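Local coordinates for protein polyguluronate lyase (Corynebacterium sp., PDB 1UAI) that is an alginate lyase with a jellyroll beta-sandwich fold that probably cleaves poly(alpha-L-guluronate), at residues His112-Gln117 with Val125-Leu130; Ala116-Gly121 with Gly160-Ser165; Gly121-Thr126 with Lys139-His144; Gly132-Ile137 with His145-Ser150. All blocks are in the same frame, centred on the assembly; numbering follows the deposited sequence.

Contact 1 (His112-Gln117 with Val125-Leu130)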
loop_
_atom_site.group_PDB
_atom_site.type_symbol
_atom_site.label_atom_id
_atom_site.label_comp_id
_atom_site.label_asym_id
_atom_site.label_seq_id
_atom_site.Cartn_x
_atom_site.Cartn_y
_atom_site.Cartn_z
ATOM N N HIS A 112 4.245 10.294 -8.408
ATOM C CA HIS A 112 3.529 9.025 -8.486
ATOM C C HIS A 112 3.641 8.236 -7.184
ATOM O O HIS A 112 4.737 8.047 -6.653
ATOM C CB HIS A 112 4.091 8.200 -9.642
ATOM C CG HIS A 112 4.002 8.875 -10.978
ATOM N ND1 HIS A 112 4.513 8.310 -12.125
ATOM C CD2 HIS A 112 3.454 10.056 -11.352
ATOM C CE1 HIS A 112 4.283 9.112 -13.150
ATOM N NE2 HIS A 112 3.641 10.178 -12.708
ATOM N N LEU A 113 2.507 7.737 -6.700
ATOM C CA LEU A 113 2.468 7.017 -5.435
ATOM C C LEU A 113 1.360 5.964 -5.413
ATOM O O LEU A 113 0.225 6.242 -5.801
ATOM C CB LEU A 113 2.255 8.043 -4.317
ATOM C CG LEU A 113 2.079 7.603 -2.866
ATOM C CD1 LEU A 113 3.280 6.797 -2.403
ATOM C CD2 LEU A 113 1.896 8.840 -2.000
ATOM N N VAL A 114 1.693 4.761 -4.951
ATOM C CA VAL A 114 0.733 3.658 -4.873
ATOM C C VAL A 114 0.318 3.448 -3.409
ATOM O O VAL A 114 1.172 3.339 -2.525
ATOM C CB VAL A 114 1.357 2.369 -5.463
ATOM C CG1 VAL A 114 0.488 1.163 -5.159
ATOM C CG2 VAL A 114 1.525 2.534 -6.967
ATOM N N GLY A 115 -0.992 3.387 -3.161
ATOM C CA GLY A 115 -1.487 3.251 -1.798
ATOM C C GLY A 115 -2.144 1.950 -1.371
ATOM O O GLY A 115 -2.409 1.755 -0.184
ATOM N N ALA A 116 -2.430 1.071 -2.321
ATOM C CA ALA A 116 -3.029 -0.217 -2.006
ATOM C C ALA A 116 -2.917 -1.099 -3.227
ATOM O O ALA A 116 -2.924 -0.606 -4.358
ATOM C CB ALA A 116 -4.492 -0.049 -1.614
ATOM N N GLN A 117 -2.806 -2.403 -3.017
ATOM C CA GLN A 117 -2.715 -3.290 -4.157
ATOM C C GLN A 117 -3.065 -4.741 -3.920
ATOM O O GLN A 117 -3.261 -5.191 -2.787
ATOM C CB GLN A 117 -1.308 -3.222 -4.788
ATOM C CG GLN A 117 -0.132 -2.983 -3.832
ATOM C CD GLN A 117 1.241 -3.177 -4.492
ATOM O OE1 GLN A 117 2.270 -2.771 -3.945
ATOM N NE2 GLN A 117 1.259 -3.811 -5.659
ATOM N N VAL A 125 -1.063 -6.836 -9.608
ATOM C CA VAL A 125 -2.219 -7.178 -10.429
ATOM C C VAL A 125 -3.062 -5.938 -10.714
ATOM O O VAL A 125 -3.415 -5.663 -11.859
ATOM C CB VAL A 125 -3.070 -8.256 -9.721
ATOM C CG1 VAL A 125 -4.274 -8.626 -10.572
ATOM C CG2 VAL A 125 -2.211 -9.487 -9.451
ATOM N N THR A 126 -3.385 -5.200 -9.660
ATOM C CA THR A 126 -4.156 -3.968 -9.771
ATOM C C THR A 126 -3.885 -3.177 -8.500
ATOM O O THR A 126 -3.848 -3.744 -7.407
ATOM C CB THR A 126 -5.674 -4.244 -9.926
ATOM O OG1 THR A 126 -6.390 -3.004 -9.881
ATOM C CG2 THR A 126 -6.182 -5.165 -8.830
ATOM N N VAL A 127 -3.668 -1.874 -8.648
ATOM C CA VAL A 127 -3.366 -1.026 -7.503
ATOM C C VAL A 127 -4.044 0.338 -7.611
ATOM O O VAL A 127 -4.514 0.728 -8.684
ATOM C CB VAL A 127 -1.823 -0.782 -7.378
ATOM C CG1 VAL A 127 -1.055 -2.056 -7.682
ATOM C CG2 VAL A 127 -1.383 0.332 -8.319
ATOM N N PHE A 128 -4.104 1.038 -6.480
ATOM C CA PHE A 128 -4.641 2.397 -6.419
ATOM C C PHE A 128 -3.383 3.247 -6.575
ATOM O O PHE A 128 -2.499 3.236 -5.711
ATOM C CB PHE A 128 -5.304 2.667 -5.068
ATOM C CG PHE A 128 -6.719 2.156 -4.964
ATOM C CD1 PHE A 128 -7.791 3.045 -4.936
ATOM C CD2 PHE A 128 -6.980 0.792 -4.880
ATOM C CE1 PHE A 128 -9.103 2.584 -4.825
ATOM C CE2 PHE A 128 -8.289 0.319 -4.769
ATOM C CZ PHE A 128 -9.350 1.218 -4.742
ATOM N N ARG A 129 -3.312 3.972 -7.686
ATOM C CA ARG A 129 -2.146 4.772 -8.024
ATOM C C ARG A 129 -2.470 6.242 -8.258
ATOM O O ARG A 129 -3.286 6.579 -9.118
ATOM C CB ARG A 129 -1.506 4.180 -9.286
ATOM C CG ARG A 129 -0.285 4.917 -9.809
ATOM C CD ARG A 129 0.166 4.352 -11.155
ATOM N NE ARG A 129 1.368 5.023 -11.640
ATOM C CZ ARG A 129 2.595 4.516 -11.571
ATOM N NH1 ARG A 129 2.798 3.316 -11.047
ATOM N NH2 ARG A 129 3.629 5.229 -11.999
ATOM N N LEU A 130 -1.822 7.116 -7.495
ATOM C CA LEU A 130 -2.029 8.548 -7.652
ATOM C C LEU A 130 -0.871 9.175 -8.419
ATOM O O LEU A 130 0.299 8.903 -8.131
ATOM C CB LEU A 130 -2.144 9.242 -6.288
ATOM C CG LEU A 130 -2.319 10.768 -6.326
ATOM C CD1 LEU A 130 -3.654 11.112 -6.977
ATOM C CD2 LEU A 130 -2.252 11.343 -4.919
#
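Arg129 and Val114 are opposite each other, a non-hydrogen-bonded pair of antiparallel strands. Arg129 CG lies anti to the backbone N (chi1 178°), and the chain stays extended as far as NE. Its CB and CG pass Val114 CG2, with CG 4.1 Å from that methyl. NE forms a salt bridge with Glu131. At the tip, Arg129 NH2 lies 3.2 Å from His112 ND1, which approaches the guanidinium at its edge. The imidazole is turned 65° from the guanidinium plane. ND1 is hydrogen-bonded to Lys110 NZ. Further along the same face Val114 meets Val127 at about a right angle, CG1 to CB 3.7 Å. The backbones are zipped by Leu113 N to Leu130 O at 2.9 Å, Leu130 N to Leu113 O at 2.8 Å and Gly115 N to Phe128 O at 3.0 Å. Leu113, Ala116, Phe128 and Leu130 point to the opposite face, where Phe99 and Phe103 of the second sheet pack against them. The hairpin is therefore two-sided: it is apolar toward the sandwich interior, while the face of Val114, Gln117, Val127 and Arg129 mixes valines with polar and charged side chains.

Contact 2 (Ala116-Gly121 with Gly160-Ser165)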
loop_
_atom_site.group_PDB
_atom_site.type_symbol
_atom_site.label_atom_id
_atom_site.label_comp_id
_atom_site.label_asym_id
_atom_site.label_seq_id
_atom_site.Cartn_x
_atom_site.Cartn_y
_atom_site.Cartn_z
ATOM N N ALA A 116 -2.430 1.071 -2.321
ATOM C CA ALA A 116 -3.029 -0.217 -2.006
ATOM C C ALA A 116 -2.917 -1.099 -3.227
ATOM O O ALA A 116 -2.924 -0.606 -4.358
ATOM C CB ALA A 116 -4.492 -0.049 -1.614
ATOM N N GLN A 117 -2.806 -2.403 -3.017
ATOM C CA GLN A 117 -2.715 -3.290 -4.157
ATOM C C GLN A 117 -3.065 -4.741 -3.920
ATOM O O GLN A 117 -3.261 -5.191 -2.787
ATOM C CB GLN A 117 -1.308 -3.222 -4.788
ATOM C CG GLN A 117 -0.132 -2.983 -3.832
ATOM C CD GLN A 117 1.241 -3.177 -4.492
ATOM O OE1 GLN A 117 2.270 -2.771 -3.945
ATOM N NE2 GLN A 117 1.259 -3.811 -5.659
ATOM N N ILE A 118 -3.217 -5.438 -5.041
ATOM C CA ILE A 118 -3.397 -6.877 -5.065
ATOM C C ILE A 118 -2.142 -7.233 -5.847
ATOM O O ILE A 118 -1.872 -6.655 -6.906
ATOM C CB ILE A 118 -4.624 -7.365 -5.863
ATOM C CG1 ILE A 118 -5.909 -7.047 -5.097
ATOM C CG2 ILE A 118 -4.512 -8.880 -6.099
ATOM C CD1 ILE A 118 -7.167 -7.458 -5.828
ATOM N N HIS A 119 -1.361 -8.154 -5.303
ATOM C CA HIS A 119 -0.115 -8.578 -5.922
ATOM C C HIS A 119 -0.150 -10.102 -5.929
ATOM O O HIS A 119 -0.843 -10.703 -5.108
ATOM C CB HIS A 119 1.047 -8.076 -5.054
ATOM C CG HIS A 119 2.376 -8.055 -5.745
ATOM N ND1 HIS A 119 3.068 -9.201 -6.074
ATOM C CD2 HIS A 119 3.149 -7.019 -6.146
ATOM C CE1 HIS A 119 4.212 -8.870 -6.648
ATOM N NE2 HIS A 119 4.286 -7.553 -6.703
ATOM N N ASP A 120 0.545 -10.737 -6.865
ATOM C CA ASP A 120 0.585 -12.193 -6.842
ATOM C C ASP A 120 2.027 -12.675 -6.895
ATOM O O ASP A 120 2.941 -11.916 -6.578
ATOM C CB ASP A 120 -0.275 -12.830 -7.954
ATOM C CG ASP A 120 0.193 -12.499 -9.360
ATOM O OD1 ASP A 120 1.343 -12.055 -9.550
ATOM O OD2 ASP A 120 -0.611 -12.715 -10.294
ATOM N N GLY A 121 2.235 -13.929 -7.274
ATOM C CA GLY A 121 3.585 -14.460 -7.319
ATOM C C GLY A 121 4.472 -13.889 -8.409
ATOM O O GLY A 121 5.688 -14.080 -8.383
ATOM N N GLY A 160 -11.474 2.599 -0.254
ATOM C CA GLY A 160 -11.260 1.744 -1.401
ATOM C C GLY A 160 -11.612 0.322 -1.023
ATOM O O GLY A 160 -11.564 -0.049 0.152
ATOM N N LYS A 161 -11.991 -0.474 -2.011
ATOM C CA LYS A 161 -12.318 -1.863 -1.749
ATOM C C LYS A 161 -12.017 -2.755 -2.937
ATOM O O LYS A 161 -12.294 -2.398 -4.083
ATOM C CB LYS A 161 -13.797 -2.026 -1.373
ATOM C CG LYS A 161 -14.187 -3.473 -1.058
ATOM C CD LYS A 161 -15.599 -3.606 -0.501
ATOM C CE LYS A 161 -16.661 -3.266 -1.533
ATOM N NZ LYS A 161 -18.034 -3.511 -1.004
ATOM N N PHE A 162 -11.419 -3.904 -2.646
ATOM C CA PHE A 162 -11.129 -4.919 -3.650
ATOM C C PHE A 162 -11.976 -6.123 -3.251
ATOM O O PHE A 162 -11.979 -6.513 -2.082
ATOM C CB PHE A 162 -9.679 -5.407 -3.589
ATOM C CG PHE A 162 -8.653 -4.433 -4.084
ATOM C CD1 PHE A 162 -8.577 -4.085 -5.428
ATOM C CD2 PHE A 162 -7.686 -3.945 -3.212
ATOM C CE1 PHE A 162 -7.543 -3.271 -5.896
ATOM C CE2 PHE A 162 -6.653 -3.133 -3.667
ATOM C CZ PHE A 162 -6.579 -2.796 -5.011
ATOM N N VAL A 163 -12.691 -6.706 -4.205
ATOM C CA VAL A 163 -13.460 -7.919 -3.941
ATOM C C VAL A 163 -13.083 -8.870 -5.067
ATOM O O VAL A 163 -13.325 -8.580 -6.240
ATOM C CB VAL A 163 -14.989 -7.695 -3.964
ATOM C CG1 VAL A 163 -15.705 -9.021 -3.724
ATOM C CG2 VAL A 163 -15.391 -6.695 -2.897
ATOM N N VAL A 164 -12.461 -9.987 -4.709
ATOM C CA VAL A 164 -12.041 -10.972 -5.695
ATOM C C VAL A 164 -12.826 -12.263 -5.525
ATOM O O VAL A 164 -12.875 -12.833 -4.433
ATOM C CB VAL A 164 -10.535 -11.298 -5.569
ATOM C CG1 VAL A 164 -10.097 -12.171 -6.738
ATOM C CG2 VAL A 164 -9.722 -10.017 -5.518
ATOM N N SER A 165 -13.447 -12.709 -6.610
ATOM C CA SER A 165 -14.221 -13.943 -6.605
ATOM C C SER A 165 -14.586 -14.312 -8.037
ATOM O O SER A 165 -14.703 -13.439 -8.895
ATOM C CB SER A 165 -15.496 -13.777 -5.771
ATOM O OG SER A 165 -16.363 -12.814 -6.341
#
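Ile118 CG1 sits anti to the carbonyl carbon (chi1 -73°), and CD1 continues in an extended line from it. Phe162 has its ring in the same kind of position, CG anti to the carbonyl carbon. The two side chains leave their strands toward each other and slide past in opposite directions. The shank of Ile118 thus lies flat on the ring. Its CG1 is 3.9 Å from the centroid of the Phe162 ring and only 8° off the normal, a CH-pi contact over the centre of one face. CD1 goes on to the base of the ring, near CG, and is 3.7 Å from Phe162 CD1. It also meets Val164 tip to tip, with Ile118 CD1 3.6 Å from Val164 CG2. This is face-to-face packing across a jellyroll beta-sandwich. Strands 112-119 and 158-165 belong to different sheets, and no hydrogen bond joins the two segments. The short strand axes are 8.8 Å apart at closest and run 16° from parallel. The far end of the ring reaches the backbone of the first strand: Phe162 CE2 is 3.9 Å from Gln117 C. Phe162 CE2 is also 4.3 Å from Ala116 CB. Phe128 meets the Phe162 ring edge-to-face. Ile169, from the strand next to 158-165, touches both Ile118 and Val164.

Contact 3 (Gly121-Thr126 with Lys139-His144)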
loop_
_atom_site.group_PDB
_atom_site.type_symbol
_atom_site.label_atom_id
_atom_site.label_comp_id
_atom_site.label_asym_id
_atom_site.label_seq_id
_atom_site.Cartn_x
_atom_site.Cartn_y
_atom_site.Cartn_z
ATOM N N GLY A 121 2.235 -13.929 -7.274
ATOM C CA GLY A 121 3.585 -14.460 -7.319
ATOM C C GLY A 121 4.472 -13.889 -8.409
ATOM O O GLY A 121 5.688 -14.080 -8.383
ATOM N N ASP A 122 3.878 -13.177 -9.361
ATOM C CA ASP A 122 4.639 -12.605 -10.466
ATOM C C ASP A 122 4.826 -11.096 -10.422
ATOM O O ASP A 122 5.907 -10.600 -10.733
ATOM C CB ASP A 122 3.988 -12.990 -11.792
ATOM C CG ASP A 122 4.123 -14.462 -12.093
ATOM O OD1 ASP A 122 5.265 -14.919 -12.311
ATOM O OD2 ASP A 122 3.089 -15.161 -12.106
ATOM N N ASP A 123 3.781 -10.361 -10.051
ATOM C CA ASP A 123 3.882 -8.906 -10.002
ATOM C C ASP A 123 2.573 -8.291 -9.516
ATOM O O ASP A 123 1.669 -9.003 -9.075
ATOM C CB ASP A 123 4.242 -8.377 -11.395
ATOM C CG ASP A 123 4.689 -6.929 -11.379
ATOM O OD1 ASP A 123 5.480 -6.552 -10.488
ATOM O OD2 ASP A 123 4.261 -6.170 -12.272
ATOM N N ASP A 124 2.475 -6.966 -9.574
ATOM C CA ASP A 124 1.254 -6.299 -9.145
ATOM C C ASP A 124 0.138 -6.622 -10.133
ATOM O O ASP A 124 0.364 -6.691 -11.343
ATOM C CB ASP A 124 1.471 -4.782 -9.034
ATOM C CG ASP A 124 1.927 -4.152 -10.334
ATOM O OD1 ASP A 124 2.858 -4.688 -10.967
ATOM O OD2 ASP A 124 1.362 -3.106 -10.715
ATOM N N VAL A 125 -1.063 -6.836 -9.608
ATOM C CA VAL A 125 -2.219 -7.178 -10.429
ATOM C C VAL A 125 -3.062 -5.938 -10.714
ATOM O O VAL A 125 -3.415 -5.663 -11.859
ATOM C CB VAL A 125 -3.070 -8.256 -9.721
ATOM C CG1 VAL A 125 -4.274 -8.626 -10.572
ATOM C CG2 VAL A 125 -2.211 -9.487 -9.451
ATOM N N THR A 126 -3.385 -5.200 -9.660
ATOM C CA THR A 126 -4.156 -3.968 -9.771
ATOM C C THR A 126 -3.885 -3.177 -8.500
ATOM O O THR A 126 -3.848 -3.744 -7.407
ATOM C CB THR A 126 -5.674 -4.244 -9.926
ATOM O OG1 THR A 126 -6.390 -3.004 -9.881
ATOM C CG2 THR A 126 -6.182 -5.165 -8.830
ATOM N N LYS A 139 -4.118 -1.930 -14.042
ATOM C CA LYS A 139 -4.338 -3.303 -14.475
ATOM C C LYS A 139 -3.003 -3.758 -15.037
ATOM O O LYS A 139 -2.618 -3.363 -16.139
ATOM C CB LYS A 139 -5.415 -3.401 -15.560
ATOM C CG LYS A 139 -5.664 -4.837 -16.013
ATOM C CD LYS A 139 -6.685 -4.914 -17.135
ATOM C CE LYS A 139 -6.893 -6.349 -17.592
ATOM N NZ LYS A 139 -5.637 -6.962 -18.107
ATOM N N GLY A 140 -2.290 -4.574 -14.273
ATOM C CA GLY A 140 -0.994 -5.035 -14.730
ATOM C C GLY A 140 -0.092 -3.842 -14.995
ATOM O O GLY A 140 -0.011 -2.924 -14.177
ATOM N N ASP A 141 0.572 -3.841 -16.147
ATOM C CA ASP A 141 1.477 -2.754 -16.502
ATOM C C ASP A 141 0.780 -1.481 -16.971
ATOM O O ASP A 141 1.443 -0.479 -17.230
ATOM C CB ASP A 141 2.458 -3.209 -17.585
ATOM C CG ASP A 141 3.311 -4.377 -17.146
ATOM O OD1 ASP A 141 3.828 -4.338 -16.010
ATOM O OD2 ASP A 141 3.470 -5.328 -17.938
ATOM N N ASP A 142 -0.544 -1.512 -17.086
ATOM C CA ASP A 142 -1.274 -0.324 -17.523
ATOM C C ASP A 142 -1.570 0.558 -16.315
ATOM O O ASP A 142 -2.546 0.336 -15.590
ATOM C CB ASP A 142 -2.583 -0.712 -18.215
ATOM C CG ASP A 142 -3.292 0.483 -18.835
ATOM O OD1 ASP A 142 -2.837 1.627 -18.631
ATOM O OD2 ASP A 142 -4.309 0.275 -19.528
ATOM N N THR A 143 -0.723 1.563 -16.118
ATOM C CA THR A 143 -0.854 2.490 -14.997
ATOM C C THR A 143 -2.074 3.404 -15.086
ATOM O O THR A 143 -2.439 4.041 -14.097
ATOM C CB THR A 143 0.392 3.394 -14.874
ATOM O OG1 THR A 143 0.549 4.148 -16.082
ATOM C CG2 THR A 143 1.643 2.562 -14.629
ATOM N N HIS A 144 -2.696 3.472 -16.262
ATOM C CA HIS A 144 -3.860 4.334 -16.467
ATOM C C HIS A 144 -5.119 3.563 -16.869
ATOM O O HIS A 144 -6.004 4.109 -17.525
ATOM C CB HIS A 144 -3.548 5.377 -17.546
ATOM C CG HIS A 144 -2.470 6.345 -17.167
ATOM N ND1 HIS A 144 -1.894 7.204 -18.079
ATOM C CD2 HIS A 144 -1.872 6.603 -15.979
ATOM C CE1 HIS A 144 -0.988 7.948 -17.470
ATOM N NE2 HIS A 144 -0.953 7.601 -16.195
HETATM O O HOH W 1 6.110 -5.035 -14.606
HETATM O O HOH W 2 -1.017 -2.930 -11.579
HETATM O O HOH W 3 3.919 -3.482 -13.276
#
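Asp123 and Asp141 approach at about a right angle, their carboxylate planes 42° apart. Asp123 OD2 and Asp141 OD1 are 4.2 Å from each other, in two groups that would both carry negative charge. Water lies between the acidic groups. Water 1 lies near both of these oxygens, 2.8 Å from Asp141 OD1. Water 3 lies 2.8 Å from Asp124 OD1 and also reaches Asp141 OD1. Each of these waters has more acceptors near it than it has protons to give, so the bonds cannot all be made at once. The cluster would probably raise the proton affinity of its carboxylates. Asp124 turns differently: its CG stands between the backbone N and the carbonyl carbon (chi1 58°). That brings OD2 beside Gly140. Water 2 appears to bridge OD2 to Gly140 O, but its leg to OD2 is unusually short. The direct link is backbone to backbone. Gly140 N donates to Val125 O at 2.9 Å and almost straight, though it arrives from above the carbonyl plane, 40° out of it. Gly140 lies in a type II' turn from Lys139 to Asp142. Val125 and Thr126 form a classic beta bulge opposite Ile118 of strand 112-119. The contact lies at the surface end of the sheet, where the turn after strand 134-139 meets the start of strand 124-131. Thr126 OG1 bonds to Thr138 O, and Lys139 leans on Ile181 of strand 176-182.

Contact 4 (Gly132-Ile137 with His145-Ser150)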
loop_
_atom_site.group_PDB
_atom_site.type_symbol
_atom_site.label_atom_id
_atom_site.label_comp_id
_atom_site.label_asym_id
_atom_site.label_seq_id
_atom_site.Cartn_x
_atom_site.Cartn_y
_atom_site.Cartn_z
ATOM N N GLY A 132 -0.115 13.014 -9.357
ATOM C CA GLY A 132 -0.551 14.397 -9.253
ATOM C C GLY A 132 -1.912 14.438 -8.578
ATOM O O GLY A 132 -2.029 14.124 -7.393
ATOM N N THR A 133 -2.945 14.830 -9.321
ATOM C CA THR A 133 -4.298 14.865 -8.778
ATOM C C THR A 133 -5.159 13.814 -9.476
ATOM O O THR A 133 -6.376 13.786 -9.305
ATOM C CB THR A 133 -4.968 16.251 -8.953
ATOM O OG1 THR A 133 -5.116 16.547 -10.345
ATOM C CG2 THR A 133 -4.127 17.333 -8.297
ATOM N N SER A 134 -4.522 12.948 -10.260
ATOM C CA SER A 134 -5.239 11.901 -10.971
ATOM C C SER A 134 -5.031 10.551 -10.310
ATOM O O SER A 134 -3.921 10.017 -10.292
ATOM C CB SER A 134 -4.791 11.840 -12.433
ATOM O OG SER A 134 -5.248 12.974 -13.148
ATOM N N LEU A 135 -6.114 10.018 -9.755
ATOM C CA LEU A 135 -6.097 8.725 -9.085
ATOM C C LEU A 135 -6.594 7.666 -10.062
ATOM O O LEU A 135 -7.662 7.815 -10.659
ATOM C CB LEU A 135 -7.005 8.761 -7.855
ATOM C CG LEU A 135 -7.163 7.450 -7.085
ATOM C CD1 LEU A 135 -5.813 6.986 -6.553
ATOM C CD2 LEU A 135 -8.151 7.651 -5.951
ATOM N N TYR A 136 -5.814 6.601 -10.214
ATOM C CA TYR A 136 -6.147 5.513 -11.125
ATOM C C TYR A 136 -6.217 4.164 -10.443
ATOM O O TYR A 136 -5.630 3.954 -9.379
ATOM C CB TYR A 136 -5.064 5.351 -12.191
ATOM C CG TYR A 136 -4.787 6.555 -13.039
ATOM C CD1 TYR A 136 -5.444 6.741 -14.249
ATOM C CD2 TYR A 136 -3.842 7.501 -12.646
ATOM C CE1 TYR A 136 -5.162 7.835 -15.056
ATOM C CE2 TYR A 136 -3.556 8.600 -13.441
ATOM C CZ TYR A 136 -4.217 8.761 -14.645
ATOM O OH TYR A 136 -3.921 9.844 -15.441
ATOM N N ILE A 137 -6.944 3.257 -11.087
ATOM C CA ILE A 137 -6.987 1.864 -10.676
ATOM C C ILE A 137 -6.239 1.262 -11.863
ATOM O O ILE A 137 -6.647 1.427 -13.020
ATOM C CB ILE A 137 -8.401 1.260 -10.628
ATOM C CG1 ILE A 137 -9.250 1.983 -9.583
ATOM C CG2 ILE A 137 -8.302 -0.239 -10.319
ATOM C CD1 ILE A 137 -8.638 2.018 -8.212
ATOM N N HIS A 145 -5.200 2.300 -16.468
ATOM C CA HIS A 145 -6.344 1.457 -16.803
ATOM C C HIS A 145 -7.691 2.155 -16.606
ATOM O O HIS A 145 -8.532 2.162 -17.507
ATOM C CB HIS A 145 -6.288 0.174 -15.974
ATOM C CG HIS A 145 -7.514 -0.674 -16.090
ATOM N ND1 HIS A 145 -7.846 -1.358 -17.241
ATOM C CD2 HIS A 145 -8.501 -0.933 -15.200
ATOM C CE1 HIS A 145 -8.985 -2.001 -17.053
ATOM N NE2 HIS A 145 -9.403 -1.759 -15.824
ATOM N N LYS A 146 -7.894 2.737 -15.429
ATOM C CA LYS A 146 -9.138 3.435 -15.133
ATOM C C LYS A 146 -8.892 4.668 -14.279
ATOM O O LYS A 146 -8.363 4.573 -13.173
ATOM C CB LYS A 146 -10.118 2.504 -14.407
ATOM C CG LYS A 146 -11.331 3.205 -13.789
ATOM C CD LYS A 146 -12.231 3.860 -14.826
ATOM C CE LYS A 146 -13.416 4.535 -14.147
ATOM N NZ LYS A 146 -14.338 5.177 -15.120
ATOM N N LEU A 147 -9.260 5.828 -14.808
ATOM C CA LEU A 147 -9.122 7.067 -14.059
ATOM C C LEU A 147 -10.314 7.149 -13.112
ATOM O O LEU A 147 -11.463 7.138 -13.551
ATOM C CB LEU A 147 -9.148 8.278 -14.998
ATOM C CG LEU A 147 -9.164 9.641 -14.298
ATOM C CD1 LEU A 147 -7.813 9.906 -13.651
ATOM C CD2 LEU A 147 -9.500 10.734 -15.303
ATOM N N VAL A 148 -10.045 7.201 -11.814
ATOM C CA VAL A 148 -11.113 7.315 -10.830
ATOM C C VAL A 148 -11.554 8.777 -10.790
ATOM O O VAL A 148 -12.745 9.083 -10.846
ATOM C CB VAL A 148 -10.626 6.879 -9.433
ATOM C CG1 VAL A 148 -11.718 7.116 -8.400
ATOM C CG2 VAL A 148 -10.231 5.406 -9.462
ATOM N N THR A 149 -10.578 9.673 -10.696
ATOM C CA THR A 149 -10.840 11.105 -10.676
ATOM C C THR A 149 -9.564 11.871 -10.996
ATOM O O THR A 149 -8.468 11.446 -10.625
ATOM C CB THR A 149 -11.352 11.582 -9.295
ATOM O OG1 THR A 149 -11.480 13.010 -9.303
ATOM C CG2 THR A 149 -10.388 11.178 -8.189
ATOM N N SER A 150 -9.709 12.984 -11.706
ATOM C CA SER A 150 -8.572 13.832 -12.043
ATOM C C SER A 150 -8.556 14.979 -11.039
ATOM O O SER A 150 -7.772 15.922 -11.161
ATOM C CB SER A 150 -8.730 14.394 -13.458
ATOM O OG SER A 150 -9.927 15.145 -13.573
#
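Ile137 and Val148 carry the tight, inward side of this hairpin, where Leu135 and Ile137 are buried. Their side chains meet at an oblique angle, with Ile137 CG1 3.6 Å from Val148 CG2. Val148 CG1 is anti to the backbone N (chi1 175°), which puts CG2 anti to the carbonyl carbon and against Ile137. Val148 CB lies close to Leu135 O. The backbone is regular near Ile137, whose N donates to Lys146 O at 2.8 Å. It then bulges: Val148 and Thr149 both face Leu135, a classic beta bulge. Leu135 O takes a firm bond from Val148 N at 2.7 Å and a weak one from Thr149 N, while Leu135 N gives its own to Thr149 O at 2.9 Å.

The other face is more open to solvent: Leu147 is exposed and Tyr136 partly so. Leu147 lays CD1 over one face of the Tyr136 ring, 4.0 Å from its centroid and offset toward the rim. The same methyl touches Ser134 CB. His144 also stacks on this tyrosine. Near the open ends of the hairpin Thr133 OG1 donates to exposed Ser150 at its O, 2.8 Å away, coming from 43° above the carbonyl plane. Thr133 O lies near Thr149 O and Ser150 O, acceptor pairs without a bond.

Strand 134-139 is bonded on its other side to strand 124-131, through Tyr136 and Arg129. Leu135, Val148 and Thr149 rest on Tyr173 of strand 168-173, and Ile137 on Val171. His145 NE2 bonds to Thr179 of strand 176-182, so the hairpin sits over the edge of the second sheet.

Contacts 1, 3 and 4 follow consecutive strands of one antiparallel sheet: 112-119, 124-131, 134-139 and 144-149. Contact 2 links the first of these to strand 158-165 of the other sheet. Along the chain, contacts 3 and 4 lie inside the loop that contact 2 closes, and their segments alternate. Contact 1 closes before contact 4 opens. Contact 1 has its centre about 10 Å from those of contacts 2 and 4 and about 9 Å from that of contact 3. Contacts 2 and 4 are about 17 Å apart between centres and do not touch. Contact 1 shares Ala116 and Gln117 with contact 2, and Val125 and Thr126 with contact 3. In-sheet pairing and packing between the sheets of the sandwich thus use the same strands.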